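Local coordinates for vitamin B12-binding protein (Vibrio cholerae O395, PDB 5YSC), which binds vitamin B12 in the periplasm and probably delivers it to the BtuC subunits of the BtuCD importer, at residues A27-E32 with Y104-K109; I33-G38 with D51-A56; N117-S122 with D137-L142; I167-A170 with W174-E177; A244-R249 with T254-E259. All coordinates share one frame; numbering follows the deposited sequence.

In the fold
Contacts 1, 2 and 3 belong to the N-terminal lobe. Contacts 4 and 5 join elements of the C-terminal lobe. The long helix 128-148, which gives contact 3 one segment, runs between the lobes, as in the class III binding proteins. Contacts 1 and 2 share helix 28-36, with centres about 12 Å apart, and contact 2 falls within the chain span of contact 1. Contacts 3, 4 and 5 follow in sequence order. Contact 3 touches contact 1 through Asn117 and contact 5 through Arg141. Contacts 2 and 4 are farthest apart, with centres about 24 Å apart. Contacts 1, 4 and 5 hold residues of the cyanocobalamin pocket between the lobes.

Contact 1 (A27-E32 with Y104-K109); sequences APHATE and YDSQTK
His29 meets Ser106 through a straight hydrogen bond. His29 NE2 donates to Ser106 OG at 2.7 Å, with an angle of 178° at the hydrogen. The oxygen sits at the ring edge, only 2° out of the imidazole plane. CB of Ser106 also lies at this edge, 3.5 Å from His29 NE2. CG of His29 stands between the backbone N and the carbonyl carbon (chi1 90°), and the ring reaches from the helix start to the loop after strand 103-105. Ser106 OG is hydrogen-bonded to Asn117 OD1 as well, so helix 112-122 helps to position it. This is the buried, tightly held part of the contact. It links the N-terminal end of helix 28-36 to the C-terminal end of an outermost strand of the parallel sheet, the sheet end that faces the ligand cleft in this fold. His29 belongs to the cyanocobalamin pocket, and its backbone N is hydrogen-bonded to the ligand. Trp84 packs edge-to-face with the imidazole. The contact is looser at Thr108, which is partly exposed. Thr108 CG2 approaches His29 NE2 obliquely at 3.5 Å, and the two side chains cross at about a right angle. Only van der Waals contact joins them. The neighbours on both sides of Thr108, Gln107 and Lys109, are exposed.

Contact 2 (I33-G38 with D51-A56); sequences IAYAAG and DYPPQA
Tyr35 lays one face of its ring against Pro53. CD of the proline is 3.5 Å from CD1 of the tyrosine. Pro53 CG stands 4.1 Å from the centroid of the Tyr35 ring, 28° off the normal, which makes a CH-pi contact. The proline covers the CB end of the ring, and its CG and CD both lie close to Tyr35 CG. Tyr35 comes from the last turns of helix 28-36, which ends in a Schellman motif. Gly38, with positive phi, is the C-prime residue there, and its N bonds to Tyr35 O. The contact thus joins the end of this helix to the loop after strand 43-45, where a cis peptide bond precedes Pro53 and a 3-10 turn begins at Pro54. From that turn Gln55 reaches the far end of the tyrosine. Gln55 CG lies 3.6 Å from Tyr35 OH, and the amide plane is inclined 31° to the ring. With chi1 at 61° and an extended chain beyond CG, Gln55 OE1 comes to 3.8 Å from Tyr35 CE2. Ala56 is buried and approaches obliquely, with CB 4.2 Å from Tyr35 CE1. Leu59 touches the tyrosine too, while Ala56 packs on Thr31 one turn earlier in the helix.

Contact 3 (N117-S122 with D137-L142); sequences NIEALS and DFRQRL
Glu119 and Arg139 form a salt bridge between helix 112-122 and helix 128-148. One carboxylate oxygen, OE1, takes both terminal nitrogens of the guanidinium. The bond from Arg139 NH2 to Glu119 OE1 is 2.9 Å long, with an angle of 146° at the hydrogen. The one from Arg139 NH1 to the same Glu119 OE1 is weak, at 3.2 Å. OE1 lies at the guanidinium edge, but the fork is not coplanar with the acid. The carboxylate and guanidinium planes are 56° apart, and NH2 reaches OE1 on its anti side, well out of the carboxylate plane. Arg139 NH2 has a second partner, Asp116 OD1, in another salt bridge. Both side chains are stretched to meet. Glu119 has CG anti to its backbone N (chi1 179°) and stays extended beyond it, while Arg139 runs straight from CG to NE. The two chains cross at about a right angle. The Arg139 side chain also touches Ala115. Behind this, Ile118 and Phe138 point into the buried side, where Phe138 packs on Ile114 and Ala115. Ile118 lies on Ile33 and Pro252. The backbone of Glu119 has its own role, since Glu119 O accepts a 2.7 Å hydrogen bond from Ser122 OG. The pair sits at the surface, away from the annotated sites. Two acids on one arginine probably more than offset its charge, which would hold the guanidinium in place, and partial exposure to solvent probably tempers the bridge.

Contact 4 (I167-A170 with W174-E177); sequences ITLA and WPSE
Leu169 sends CD1 into the turn formed by Pro175 and Ser176. This methyl carries nearly all of the contact. Leu169 CD1 lies 3.6 Å from Pro175 CD and 3.3 Å from Ser176 OG. The backbone is also close, with Ser176 N 3.5 Å from Leu169 CD1. Leu169 has CG between the backbone N and the carbonyl carbon (chi1 78°), an uncommon choice for leucine. The second torsion is extended, at 178°, and carries CD1 forward to the start of helix 176-181. Ser176 holds OG anti to its carbonyl carbon and beside its own N (chi1 -69°). From there OG is hydrogen-bonded to His173 O. Against the Leu169 methyl it makes a packing contact. Pro175 CB sits 3.6 Å above one face of the Trp174 indole, toward the rim. The first bond of the Trp174 side chain points away from 167-170. Its NE1 is hydrogen-bonded to Leu247 O, which ties the turn to helix 244-248. Tyr159, at the end of strand 155-159, touches both Leu169 and Pro175. Pro175 follows a cis peptide bond and occupies the N-cap position of helix 176-181. Leu169 thus packs against a cis-proline turn at a helix start in the C-terminal lobe, and Trp174 of that turn lines the cyanocobalamin pocket of this B12-binding protein.

Contact 5 (A244-R249 with T254-E259); sequences ADWLNR and TLDAVE
Trp246 packs on the first turn of helix 254-267. Trp246 CB meets CB of Ala257 at 3.7 Å. CG is anti to the carbonyl carbon, and the ring comes to lie against Asp256. Trp246 CD2 then lies 3.7 Å from CB of Asp256, and CE2 is a little farther from it. Trp246 CE3 comes closest to Asp256 CB, at 3.6 Å. CZ3, at the outer edge, nears both CB and the backbone O of Asp256. The Asp256 CB thus stands over the six-membered ring, 15° off its normal, in a CH-pi contact. Its carboxylate is turned 54° from the indole plane and forms a salt bridge with Arg141 of helix 128-148. Next to the indole, Leu247 sets its CA 3.7 Å from Ala257 CB. The axes of the two short helical segments approach to 7.3 Å at an angle of 99°, and the small Ala257 probably helps. At the corner between them, Thr254 OG1 lies 3.1 Å from Trp246 O and 2.7 Å from Arg249 O. It also accepts a hydrogen bond from Thr251 N. Arg249 leads away from this corner. Its NE is hydrogen-bonded to cyanocobalamin, and NH1 and NH2 form salt bridges with Glu32 and Asp51. Several polar groups thus meet at one threonine hydroxyl, which probably fixes the turn that precedes helix 254-267 and, with it, the backbone of a ligand-binding arginine.

Contact 1 (A27-E32 with Y104-K109)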
# COMPACT_ATOMS: atom_id res chain seq x y z
N ALA A 27 -9.56 6.02 -2.37
CA ALA A 27 -8.74 4.83 -2.17
C ALA A 27 -8.72 4.41 -0.70
O ALA A 27 -8.84 5.27 0.18
CB ALA A 27 -7.30 5.04 -2.65
N PRO A 28 -8.57 3.11 -0.42
CA PRO A 28 -8.43 2.69 0.99
C PRO A 28 -7.30 3.39 1.70
O PRO A 28 -7.48 3.82 2.85
CB PRO A 28 -8.17 1.19 0.86
CG PRO A 28 -8.86 0.78 -0.40
CD PRO A 28 -8.59 1.97 -1.36
N HIS A 29 -6.13 3.50 1.08
CA HIS A 29 -5.02 4.17 1.76
C HIS A 29 -5.35 5.63 1.98
O HIS A 29 -5.01 6.20 3.02
CB HIS A 29 -3.72 4.05 0.98
CG HIS A 29 -3.50 5.17 -0.01
ND1 HIS A 29 -4.10 5.19 -1.25
CD2 HIS A 29 -2.83 6.33 0.11
CE1 HIS A 29 -3.79 6.32 -1.86
NE2 HIS A 29 -3.01 7.02 -1.06
N ALA A 30 -6.05 6.24 1.01
CA ALA A 30 -6.36 7.66 1.13
C ALA A 30 -7.31 7.93 2.29
O ALA A 30 -7.24 9.00 2.92
CB ALA A 30 -6.93 8.15 -0.18
N THR A 31 -8.17 6.97 2.60
CA THR A 31 -9.05 7.08 3.74
C THR A 31 -8.25 6.98 5.03
O THR A 31 -8.47 7.77 5.96
CB THR A 31 -10.12 6.00 3.65
OG1 THR A 31 -10.88 6.23 2.47
CG2 THR A 31 -11.01 5.99 4.88
N GLU A 32 -7.29 6.07 5.09
CA GLU A 32 -6.46 6.00 6.29
C GLU A 32 -5.71 7.32 6.51
O GLU A 32 -5.66 7.85 7.63
CB GLU A 32 -5.49 4.81 6.24
CG GLU A 32 -6.21 3.43 6.20
CD GLU A 32 -5.38 2.25 6.61
OE1 GLU A 32 -4.59 2.36 7.58
OE2 GLU A 32 -5.54 1.18 5.98
N TYR A 104 -6.49 16.65 -4.34
CA TYR A 104 -5.17 16.34 -3.88
C TYR A 104 -4.76 15.00 -4.48
O TYR A 104 -5.45 14.00 -4.31
CB TYR A 104 -5.14 16.31 -2.34
CG TYR A 104 -3.78 15.93 -1.85
CD1 TYR A 104 -2.75 16.88 -1.80
CD2 TYR A 104 -3.49 14.63 -1.47
CE1 TYR A 104 -1.51 16.54 -1.39
CE2 TYR A 104 -2.24 14.28 -1.04
CZ TYR A 104 -1.24 15.25 -0.99
OH TYR A 104 0.03 14.93 -0.62
N ASP A 105 -3.65 14.99 -5.22
CA ASP A 105 -3.13 13.75 -5.78
C ASP A 105 -2.21 13.07 -4.78
O ASP A 105 -1.12 13.58 -4.48
CB ASP A 105 -2.35 14.03 -7.06
CG ASP A 105 -3.23 14.43 -8.19
OD1 ASP A 105 -4.19 13.68 -8.48
OD2 ASP A 105 -2.91 15.51 -8.77
N SER A 106 -2.61 11.89 -4.28
CA SER A 106 -1.76 11.13 -3.37
C SER A 106 -0.72 10.33 -4.14
O SER A 106 -1.07 9.37 -4.85
CB SER A 106 -2.63 10.20 -2.53
OG SER A 106 -1.85 9.44 -1.62
N GLN A 107 0.56 10.62 -3.87
CA GLN A 107 1.65 9.89 -4.49
C GLN A 107 2.06 8.73 -3.59
O GLN A 107 2.16 8.90 -2.36
CB GLN A 107 2.85 10.80 -4.75
CG GLN A 107 2.51 12.00 -5.61
CD GLN A 107 2.43 11.61 -7.08
OE1 GLN A 107 1.62 10.75 -7.48
NE2 GLN A 107 3.31 12.22 -7.89
N THR A 108 2.30 7.58 -4.19
CA THR A 108 2.32 6.31 -3.47
C THR A 108 3.47 5.40 -3.91
O THR A 108 3.28 4.22 -4.20
CB THR A 108 0.95 5.64 -3.69
OG1 THR A 108 0.68 5.57 -5.09
CG2 THR A 108 -0.17 6.46 -3.01
N LYS A 109 4.69 5.93 -3.87
CA LYS A 109 5.86 5.14 -4.24
C LYS A 109 6.88 4.88 -3.12
O LYS A 109 7.44 3.80 -3.03
CB LYS A 109 6.59 5.78 -5.42
CG LYS A 109 7.70 4.92 -5.98
CD LYS A 109 8.66 5.72 -6.82
CE LYS A 109 8.80 5.14 -8.21
NZ LYS A 109 7.56 4.46 -8.65

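Contact 2 (I33-G38 with D51-A56)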
# COMPACT_ATOMS: atom_id res chain seq x y z
N ILE A 33 -5.08 7.85 5.46
CA ILE A 33 -4.28 9.07 5.61
C ILE A 33 -5.16 10.24 5.95
O ILE A 33 -4.74 11.14 6.71
CB ILE A 33 -3.46 9.31 4.33
CG1 ILE A 33 -2.35 8.26 4.20
CG2 ILE A 33 -2.92 10.70 4.34
CD1 ILE A 33 -1.45 8.21 5.29
N ALA A 34 -6.38 10.26 5.41
CA ALA A 34 -7.32 11.34 5.73
C ALA A 34 -7.64 11.36 7.22
O ALA A 34 -7.59 12.43 7.86
CB ALA A 34 -8.60 11.22 4.89
N TYR A 35 -7.93 10.20 7.81
CA TYR A 35 -8.18 10.17 9.26
C TYR A 35 -6.94 10.58 10.04
O TYR A 35 -7.04 11.37 11.00
CB TYR A 35 -8.66 8.79 9.71
CG TYR A 35 -10.15 8.60 9.59
CD1 TYR A 35 -10.70 8.15 8.41
CD2 TYR A 35 -11.03 8.85 10.65
CE1 TYR A 35 -12.05 7.97 8.26
CE2 TYR A 35 -12.38 8.68 10.50
CZ TYR A 35 -12.89 8.22 9.30
OH TYR A 35 -14.28 8.01 9.14
N ALA A 36 -5.75 10.10 9.63
CA ALA A 36 -4.53 10.46 10.34
C ALA A 36 -4.24 11.96 10.25
O ALA A 36 -3.59 12.53 11.15
CB ALA A 36 -3.34 9.68 9.80
N ALA A 37 -4.69 12.59 9.17
CA ALA A 37 -4.47 14.00 8.92
C ALA A 37 -5.49 14.87 9.58
O ALA A 37 -5.48 16.08 9.33
CB ALA A 37 -4.47 14.28 7.40
N GLY A 38 -6.38 14.31 10.40
CA GLY A 38 -7.42 15.12 11.03
C GLY A 38 -8.52 15.59 10.10
O GLY A 38 -9.04 16.71 10.27
N ASP A 51 -11.94 0.46 4.82
CA ASP A 51 -12.42 -0.19 6.05
C ASP A 51 -11.57 0.14 7.26
O ASP A 51 -11.68 -0.55 8.30
CB ASP A 51 -12.46 -1.69 5.86
CG ASP A 51 -11.11 -2.29 5.48
OD1 ASP A 51 -10.04 -1.61 5.55
OD2 ASP A 51 -11.14 -3.48 5.12
N TYR A 52 -10.71 1.16 7.17
CA TYR A 52 -9.87 1.53 8.26
C TYR A 52 -9.68 3.04 8.29
O TYR A 52 -9.38 3.64 7.25
CB TYR A 52 -8.50 0.87 8.20
CG TYR A 52 -7.83 0.99 9.54
CD1 TYR A 52 -8.08 0.06 10.53
CD2 TYR A 52 -7.05 2.09 9.86
CE1 TYR A 52 -7.55 0.20 11.78
CE2 TYR A 52 -6.48 2.23 11.15
CZ TYR A 52 -6.76 1.28 12.10
OH TYR A 52 -6.20 1.42 13.38
N PRO A 53 -9.78 3.67 9.45
CA PRO A 53 -10.30 3.14 10.73
C PRO A 53 -11.69 2.58 10.50
O PRO A 53 -12.38 2.93 9.54
CB PRO A 53 -10.35 4.38 11.62
CG PRO A 53 -9.36 5.32 11.07
CD PRO A 53 -9.47 5.11 9.56
N PRO A 54 -12.13 1.62 11.32
CA PRO A 54 -13.33 0.88 10.94
C PRO A 54 -14.60 1.71 10.80
O PRO A 54 -15.49 1.29 10.06
CB PRO A 54 -13.45 -0.18 12.05
CG PRO A 54 -12.00 -0.35 12.55
CD PRO A 54 -11.41 1.02 12.46
N GLN A 55 -14.74 2.85 11.48
CA GLN A 55 -15.93 3.67 11.31
C GLN A 55 -16.12 4.09 9.85
O GLN A 55 -17.22 4.48 9.46
CB GLN A 55 -15.86 4.92 12.21
CG GLN A 55 -14.73 5.85 11.94
CD GLN A 55 -14.39 6.72 13.14
OE1 GLN A 55 -13.26 6.69 13.65
NE2 GLN A 55 -15.38 7.49 13.61
N ALA A 56 -15.07 3.98 9.04
CA ALA A 56 -15.16 4.37 7.64
C ALA A 56 -16.10 3.46 6.87
O ALA A 56 -16.57 3.84 5.79
CB ALA A 56 -13.78 4.35 6.95

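Contact 3 (N117-S122 with D137-L142)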
# COMPACT_ATOMS: atom_id res chain seq x y z
N ASN A 117 2.22 12.96 2.48
CA ASN A 117 0.77 12.97 2.28
C ASN A 117 0.02 13.49 3.51
O ASN A 117 -0.89 14.30 3.39
CB ASN A 117 0.27 11.55 1.96
CG ASN A 117 0.23 11.24 0.49
OD1 ASN A 117 -0.78 11.52 -0.18
ND2 ASN A 117 1.22 10.53 0.02
N ILE A 118 0.34 12.96 4.70
CA ILE A 118 -0.36 13.35 5.91
C ILE A 118 -0.15 14.83 6.18
O ILE A 118 -1.11 15.54 6.52
CB ILE A 118 0.09 12.48 7.10
CG1 ILE A 118 -0.21 11.01 6.83
CG2 ILE A 118 -0.60 12.96 8.40
CD1 ILE A 118 0.38 10.01 7.86
N GLU A 119 1.09 15.31 6.01
CA GLU A 119 1.39 16.71 6.31
C GLU A 119 0.69 17.63 5.32
O GLU A 119 0.06 18.61 5.72
CB GLU A 119 2.90 16.92 6.30
CG GLU A 119 3.32 18.37 6.57
CD GLU A 119 4.83 18.49 6.67
OE1 GLU A 119 5.53 17.67 6.02
OE2 GLU A 119 5.31 19.38 7.40
N ALA A 120 0.70 17.27 4.04
CA ALA A 120 -0.09 18.02 3.06
C ALA A 120 -1.57 18.03 3.41
O ALA A 120 -2.23 19.07 3.36
CB ALA A 120 0.12 17.42 1.66
N LEU A 121 -2.14 16.86 3.72
CA LEU A 121 -3.56 16.84 3.95
C LEU A 121 -3.95 17.62 5.20
O LEU A 121 -5.07 18.11 5.30
CB LEU A 121 -4.06 15.40 4.03
CG LEU A 121 -4.19 14.69 2.69
CD1 LEU A 121 -4.49 13.21 2.90
CD2 LEU A 121 -5.32 15.32 1.85
N SER A 122 -3.04 17.73 6.16
CA SER A 122 -3.34 18.49 7.36
C SER A 122 -3.60 19.96 7.07
O SER A 122 -4.25 20.65 7.87
CB SER A 122 -2.18 18.34 8.35
OG SER A 122 -1.12 19.24 8.10
N ASP A 137 5.22 11.85 14.05
CA ASP A 137 5.39 10.54 14.68
C ASP A 137 5.79 9.50 13.64
O ASP A 137 6.67 8.67 13.89
CB ASP A 137 4.10 10.13 15.39
CG ASP A 137 3.81 10.97 16.64
OD1 ASP A 137 4.73 11.60 17.17
OD2 ASP A 137 2.64 11.01 17.08
N PHE A 138 5.13 9.52 12.48
CA PHE A 138 5.50 8.61 11.39
C PHE A 138 6.97 8.75 11.03
O PHE A 138 7.68 7.76 10.86
CB PHE A 138 4.65 8.88 10.13
CG PHE A 138 4.89 7.91 9.02
CD1 PHE A 138 5.95 8.06 8.18
CD2 PHE A 138 4.03 6.82 8.81
CE1 PHE A 138 6.19 7.16 7.16
CE2 PHE A 138 4.26 5.92 7.80
CZ PHE A 138 5.35 6.07 6.98
N ARG A 139 7.43 9.99 10.85
CA ARG A 139 8.81 10.21 10.47
C ARG A 139 9.78 9.67 11.51
O ARG A 139 10.81 9.07 11.17
CB ARG A 139 9.04 11.71 10.24
CG ARG A 139 8.31 12.23 9.00
CD ARG A 139 8.83 13.59 8.51
NE ARG A 139 8.21 13.96 7.23
CZ ARG A 139 7.26 14.88 7.06
NH1 ARG A 139 6.82 15.60 8.09
NH2 ARG A 139 6.79 15.12 5.84
N GLN A 140 9.46 9.87 12.79
CA GLN A 140 10.36 9.39 13.82
C GLN A 140 10.38 7.87 13.86
O GLN A 140 11.45 7.26 13.89
CB GLN A 140 9.96 9.96 15.19
CG GLN A 140 10.99 9.58 16.27
CD GLN A 140 12.40 9.98 15.87
OE1 GLN A 140 13.36 9.19 15.99
NE2 GLN A 140 12.53 11.21 15.35
N ARG A 141 9.21 7.22 13.77
CA ARG A 141 9.21 5.76 13.76
C ARG A 141 9.91 5.23 12.51
O ARG A 141 10.62 4.22 12.56
CB ARG A 141 7.78 5.21 13.85
CG ARG A 141 7.74 3.70 13.94
CD ARG A 141 6.34 3.17 14.13
NE ARG A 141 6.35 1.70 14.12
CZ ARG A 141 5.29 0.93 13.88
NH1 ARG A 141 4.10 1.45 13.60
NH2 ARG A 141 5.41 -0.38 13.87
N LEU A 142 9.74 5.91 11.37
CA LEU A 142 10.41 5.46 10.16
C LEU A 142 11.91 5.54 10.34
O LEU A 142 12.64 4.66 9.89
CB LEU A 142 9.97 6.29 8.95
CG LEU A 142 10.68 6.00 7.63
CD1 LEU A 142 10.57 4.58 7.18
CD2 LEU A 142 10.09 6.88 6.54

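Contact 4 (I167-A170 with W174-E177)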
# COMPACT_ATOMS: atom_id res chain seq x y z
N ILE A 167 0.09 -12.79 -9.80
CA ILE A 167 0.46 -11.40 -10.05
C ILE A 167 1.48 -10.99 -9.01
O ILE A 167 1.34 -11.33 -7.83
CB ILE A 167 -0.76 -10.45 -10.00
CG1 ILE A 167 -1.89 -10.96 -10.88
CG2 ILE A 167 -0.36 -9.06 -10.41
CD1 ILE A 167 -1.55 -11.04 -12.30
N THR A 168 2.49 -10.26 -9.44
CA THR A 168 3.54 -9.79 -8.55
C THR A 168 3.77 -8.32 -8.88
O THR A 168 2.97 -7.68 -9.57
CB THR A 168 4.81 -10.66 -8.69
OG1 THR A 168 5.75 -10.33 -7.65
CG2 THR A 168 5.52 -10.46 -10.04
N LEU A 169 4.85 -7.78 -8.35
CA LEU A 169 5.19 -6.37 -8.47
C LEU A 169 6.52 -6.24 -9.18
O LEU A 169 7.31 -7.20 -9.24
CB LEU A 169 5.27 -5.69 -7.10
CG LEU A 169 6.49 -5.88 -6.19
CD1 LEU A 169 6.32 -5.04 -4.92
CD2 LEU A 169 6.71 -7.33 -5.84
N ALA A 170 6.80 -5.03 -9.66
CA ALA A 170 7.98 -4.77 -10.48
C ALA A 170 8.23 -3.26 -10.58
O ALA A 170 7.44 -2.44 -10.11
CB ALA A 170 7.81 -5.38 -11.88
N TRP A 174 4.81 0.40 -5.81
CA TRP A 174 4.40 0.03 -4.47
C TRP A 174 3.93 -1.42 -4.40
O TRP A 174 3.15 -1.86 -5.25
CB TRP A 174 3.30 0.96 -4.01
CG TRP A 174 3.02 0.78 -2.57
CD1 TRP A 174 2.04 0.01 -2.00
CD2 TRP A 174 3.76 1.36 -1.50
NE1 TRP A 174 2.16 0.07 -0.63
CE2 TRP A 174 3.19 0.91 -0.30
CE3 TRP A 174 4.87 2.22 -1.44
CZ2 TRP A 174 3.70 1.28 0.94
CZ3 TRP A 174 5.34 2.60 -0.19
CH2 TRP A 174 4.76 2.12 0.97
N PRO A 175 4.32 -2.18 -3.36
CA PRO A 175 5.09 -1.86 -2.16
C PRO A 175 6.59 -2.19 -2.22
O PRO A 175 7.22 -2.50 -1.18
CB PRO A 175 4.41 -2.73 -1.12
CG PRO A 175 4.05 -3.94 -1.86
CD PRO A 175 3.61 -3.45 -3.21
N SER A 176 7.18 -2.05 -3.41
CA SER A 176 8.60 -2.39 -3.55
C SER A 176 9.48 -1.73 -2.48
O SER A 176 10.38 -2.37 -1.91
CB SER A 176 9.11 -1.98 -4.95
OG SER A 176 8.51 -2.80 -5.93
N GLU A 177 9.24 -0.46 -2.20
CA GLU A 177 10.05 0.32 -1.27
C GLU A 177 10.01 -0.23 0.16
O GLU A 177 10.96 -0.03 0.92
CB GLU A 177 9.53 1.74 -1.31
CG GLU A 177 10.47 2.75 -0.87
CD GLU A 177 11.25 3.27 -2.01
OE1 GLU A 177 11.68 2.44 -2.84
OE2 GLU A 177 11.39 4.51 -2.11

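Contact 5 (A244-R249 with T254-E259)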
# COMPACT_ATOMS: atom_id res chain seq x y z
N ALA A 244 -1.68 -7.76 4.07
CA ALA A 244 -1.85 -6.98 2.85
C ALA A 244 -2.39 -5.58 3.13
O ALA A 244 -2.06 -4.63 2.40
CB ALA A 244 -2.77 -7.74 1.89
N ASP A 245 -3.21 -5.43 4.17
CA ASP A 245 -3.73 -4.10 4.52
C ASP A 245 -2.59 -3.15 4.89
O ASP A 245 -2.58 -1.98 4.50
CB ASP A 245 -4.73 -4.21 5.67
CG ASP A 245 -6.04 -4.89 5.30
OD1 ASP A 245 -6.26 -5.27 4.12
OD2 ASP A 245 -6.88 -5.07 6.26
N TRP A 246 -1.62 -3.64 5.65
CA TRP A 246 -0.52 -2.79 6.06
C TRP A 246 0.40 -2.49 4.90
O TRP A 246 0.97 -1.39 4.81
CB TRP A 246 0.32 -3.48 7.14
CG TRP A 246 -0.38 -3.84 8.41
CD1 TRP A 246 -1.58 -3.37 8.91
CD2 TRP A 246 0.11 -4.77 9.37
NE1 TRP A 246 -1.85 -3.98 10.12
CE2 TRP A 246 -0.84 -4.85 10.41
CE3 TRP A 246 1.25 -5.56 9.45
CZ2 TRP A 246 -0.66 -5.65 11.51
CZ3 TRP A 246 1.42 -6.40 10.54
CH2 TRP A 246 0.46 -6.45 11.55
N LEU A 247 0.62 -3.50 4.08
CA LEU A 247 1.68 -3.51 3.10
C LEU A 247 1.28 -2.79 1.83
O LEU A 247 2.01 -1.92 1.35
CB LEU A 247 2.05 -4.96 2.80
CG LEU A 247 3.14 -5.10 1.74
CD1 LEU A 247 4.50 -4.54 2.16
CD2 LEU A 247 3.21 -6.54 1.34
N ASN A 248 0.10 -3.09 1.33
CA ASN A 248 -0.28 -2.67 -0.00
C ASN A 248 -1.01 -1.34 -0.03
O ASN A 248 -1.26 -0.80 -1.13
CB ASN A 248 -1.10 -3.78 -0.64
CG ASN A 248 -0.24 -5.02 -0.89
OD1 ASN A 248 0.96 -4.90 -1.10
ND2 ASN A 248 -0.84 -6.18 -0.89
N ARG A 249 -1.34 -0.77 1.13
CA ARG A 249 -1.81 0.60 1.27
C ARG A 249 -0.73 1.44 1.92
O ARG A 249 -0.30 1.11 3.02
CB ARG A 249 -3.06 0.68 2.16
CG ARG A 249 -4.16 -0.27 1.88
CD ARG A 249 -5.19 -0.20 2.97
NE ARG A 249 -6.17 -1.24 2.84
CZ ARG A 249 -7.29 -1.27 3.56
NH1 ARG A 249 -7.54 -0.30 4.43
NH2 ARG A 249 -8.17 -2.25 3.37
N THR A 254 1.65 1.06 7.41
CA THR A 254 2.76 0.50 6.65
C THR A 254 3.99 0.34 7.52
O THR A 254 4.79 -0.55 7.27
CB THR A 254 3.05 1.37 5.42
OG1 THR A 254 1.82 1.57 4.70
CG2 THR A 254 4.09 0.73 4.49
N LEU A 255 4.14 1.12 8.60
CA LEU A 255 5.29 0.86 9.44
C LEU A 255 5.18 -0.47 10.19
O LEU A 255 6.21 -1.08 10.48
CB LEU A 255 5.50 2.02 10.39
CG LEU A 255 5.77 3.32 9.62
CD1 LEU A 255 6.09 4.43 10.64
CD2 LEU A 255 6.87 3.22 8.57
N ASP A 256 3.96 -1.01 10.42
CA ASP A 256 3.86 -2.40 10.87
C ASP A 256 4.23 -3.37 9.75
O ASP A 256 4.82 -4.42 10.00
CB ASP A 256 2.45 -2.72 11.39
CG ASP A 256 2.19 -2.14 12.79
OD1 ASP A 256 3.15 -1.99 13.58
OD2 ASP A 256 1.06 -1.79 13.10
N ALA A 257 3.91 -3.06 8.50
CA ALA A 257 4.42 -3.89 7.42
C ALA A 257 5.94 -3.85 7.35
O ALA A 257 6.57 -4.86 7.04
CB ALA A 257 3.84 -3.46 6.08
N VAL A 258 6.54 -2.66 7.52
CA VAL A 258 8.00 -2.58 7.58
C VAL A 258 8.53 -3.51 8.65
O VAL A 258 9.44 -4.31 8.40
CB VAL A 258 8.45 -1.14 7.81
CG1 VAL A 258 9.93 -1.09 8.15
CG2 VAL A 258 8.18 -0.32 6.53
N GLU A 259 7.99 -3.44 9.85
CA GLU A 259 8.44 -4.36 10.90
C GLU A 259 8.27 -5.82 10.47
O GLU A 259 9.17 -6.66 10.70
CB GLU A 259 7.67 -4.02 12.20
CG GLU A 259 8.45 -4.14 13.44
CD GLU A 259 7.67 -3.64 14.65
OE1 GLU A 259 7.48 -2.39 14.78
OE2 GLU A 259 7.28 -4.50 15.48